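Local coordinates for protein leukocyte-associated immunoglobulin-like receptor 1 (Mus musculus, PDB 4ESK) that acts as an inhibitory immune receptor that dampens the activity of natural killer, B and T cells, here represented by its extracellular Ig-like domain, at residues Met52-Glu57 with Asp63-Gly68. Numbering follows the deposited sequence.
Sequences MEKSTE and DEFEIG
Phe-65 lies between Met-52 and Lys-54 and carries most of the apolar contact. Met-52 meets the ring obliquely, with CB 3.7 Å from Phe-65 CD1. Its extended chain then runs past the ring. Met-52 SD makes an oblique Met-aromatic contact with the ring, and Met-52 CE ends 4.1 Å from Ile-67 CG1. Lys-54 lays its CE over one ring face, displaced toward the rim, in a CH-pi contact 4.3 Å from the ring centroid. Leu-44 and Cys-30 also touch Phe-65.

Two direct hydrogen bonds join the segments. Lys-54 NZ reaches Glu-64 O at 2.6 Å, in the carbonyl plane. With CG between the backbone N and the carbonyl carbon (chi1 59°), an extended chain carries the ammonium across the ring to this carbonyl. Shortening Lys-54 to an alanine is likely to leave Glu-64 O without its ammonium donor and to take the CE methylene off that face of Phe-65. The second bond runs from Glu-57 N to Asp-63 OD2, 2.9 Å long and nearly straight at 162°. It meets OD2 almost along the C-O axis.

Water adds to this grip. One molecule donates to both Ser-55 O and Asp-63 OD2, the latter at 2.6 Å. OD2 therefore accepts two bonds, while OD1 is held by His-36 and Tyr-82. These four bonds fix the buried carboxylate and probably help offset its charge. A second water links Glu-64 N to Glu-57 OE2, the latter bond weak.

No backbone hydrogen bond joins the two strands. Strand 49-55 pairs with strand 41-46, and strand 62-67 with strand 26-31. The axes of segments 52-55 and 63-67 come within 8.8 Å, with 144° between their N-to-C directions. The contact thus joins edge strand 49-55 of one sheet to strand 62-67 of the facing sheet in an immunoglobulin beta-sandwich, the extracellular domain of this receptor.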
# COMPACT_ATOMS: atom_id res chain seq x y z
N MET A 52 -3.76 0.99 -8.52
CA MET A 52 -4.45 2.25 -8.30
C MET A 52 -3.36 3.33 -8.27
O MET A 52 -2.21 3.04 -7.89
CB MET A 52 -5.21 2.26 -6.96
CG MET A 52 -6.50 1.46 -6.92
SD MET A 52 -7.08 1.26 -5.22
CE MET A 52 -8.67 0.49 -5.53
N GLU A 53 -3.72 4.54 -8.69
CA GLU A 53 -2.79 5.66 -8.58
C GLU A 53 -3.49 6.99 -8.42
O GLU A 53 -4.67 7.15 -8.72
CB GLU A 53 -1.80 5.68 -9.74
CG GLU A 53 -2.41 5.98 -11.09
CD GLU A 53 -1.43 5.82 -12.24
OE1 GLU A 53 -0.20 5.68 -12.02
OE2 GLU A 53 -1.91 5.82 -13.39
N LYS A 54 -2.74 7.95 -7.91
CA LYS A 54 -3.25 9.29 -7.71
C LYS A 54 -2.13 10.27 -7.43
O LYS A 54 -1.01 9.85 -7.20
CB LYS A 54 -4.29 9.34 -6.58
CG LYS A 54 -3.82 8.89 -5.21
CD LYS A 54 -4.83 9.26 -4.13
CE LYS A 54 -4.64 8.44 -2.86
NZ LYS A 54 -5.70 8.70 -1.85
N SER A 55 -2.46 11.56 -7.48
CA SER A 55 -1.54 12.61 -7.07
C SER A 55 -1.29 12.49 -5.58
O SER A 55 -2.17 12.08 -4.82
CB SER A 55 -2.12 13.99 -7.36
OG SER A 55 -1.34 14.98 -6.72
N THR A 56 -0.08 12.85 -5.15
CA THR A 56 0.25 12.81 -3.73
C THR A 56 -0.43 13.92 -2.92
O THR A 56 -0.77 14.98 -3.46
CB THR A 56 1.78 12.97 -3.55
OG1 THR A 56 2.19 14.13 -4.28
CG2 THR A 56 2.51 11.75 -4.07
N GLU A 57 -0.59 13.71 -1.62
CA GLU A 57 -1.08 14.77 -0.71
C GLU A 57 -0.10 15.94 -0.59
O GLU A 57 1.09 15.72 -0.46
CB GLU A 57 -1.27 14.18 0.70
CG GLU A 57 -2.42 13.19 0.79
CD GLU A 57 -3.76 13.87 0.98
OE1 GLU A 57 -3.80 15.09 1.24
OE2 GLU A 57 -4.79 13.17 0.86
N ASP A 63 -0.36 8.55 2.03
CA ASP A 63 -1.31 8.52 0.92
C ASP A 63 -2.07 7.20 1.02
O ASP A 63 -1.46 6.13 0.97
CB ASP A 63 -0.53 8.58 -0.38
CG ASP A 63 0.24 9.86 -0.53
OD1 ASP A 63 1.44 9.87 -0.18
OD2 ASP A 63 -0.35 10.88 -0.96
N GLU A 64 -3.38 7.28 1.19
CA GLU A 64 -4.17 6.10 1.49
C GLU A 64 -4.99 5.65 0.31
O GLU A 64 -5.50 6.47 -0.45
CB GLU A 64 -5.14 6.39 2.61
CG GLU A 64 -4.50 6.66 3.94
CD GLU A 64 -5.49 6.62 5.07
OE1 GLU A 64 -6.62 6.12 4.87
OE2 GLU A 64 -5.14 7.10 6.16
N PHE A 65 -5.15 4.33 0.19
CA PHE A 65 -6.00 3.72 -0.82
C PHE A 65 -6.97 2.80 -0.09
O PHE A 65 -6.53 1.86 0.57
CB PHE A 65 -5.15 2.90 -1.79
CG PHE A 65 -4.18 3.70 -2.61
CD1 PHE A 65 -4.53 4.13 -3.86
CD2 PHE A 65 -2.90 3.98 -2.15
CE1 PHE A 65 -3.65 4.86 -4.64
CE2 PHE A 65 -2.01 4.73 -2.91
CZ PHE A 65 -2.38 5.15 -4.17
N GLU A 66 -8.26 3.08 -0.15
CA GLU A 66 -9.25 2.19 0.45
C GLU A 66 -9.71 1.19 -0.59
O GLU A 66 -10.10 1.57 -1.69
CB GLU A 66 -10.45 2.95 1.01
CG GLU A 66 -11.28 2.07 1.94
CD GLU A 66 -12.62 2.67 2.31
OE1 GLU A 66 -12.92 3.79 1.85
OE2 GLU A 66 -13.37 2.03 3.07
N ILE A 67 -9.64 -0.09 -0.22
CA ILE A 67 -9.99 -1.20 -1.07
C ILE A 67 -11.02 -2.07 -0.35
O ILE A 67 -10.69 -2.83 0.55
CB ILE A 67 -8.78 -2.08 -1.41
CG1 ILE A 67 -7.62 -1.25 -1.96
CG2 ILE A 67 -9.15 -3.16 -2.41
CD1 ILE A 67 -6.37 -2.08 -2.15
N GLY A 68 -12.29 -1.95 -0.74
CA GLY A 68 -13.33 -2.72 -0.06
C GLY A 68 -14.69 -2.52 -0.71
O GLY A 68 -14.94 -1.45 -1.27
O HOH W 1 -2.60 10.89 -2.26
O HOH W 2 -4.60 9.89 1.50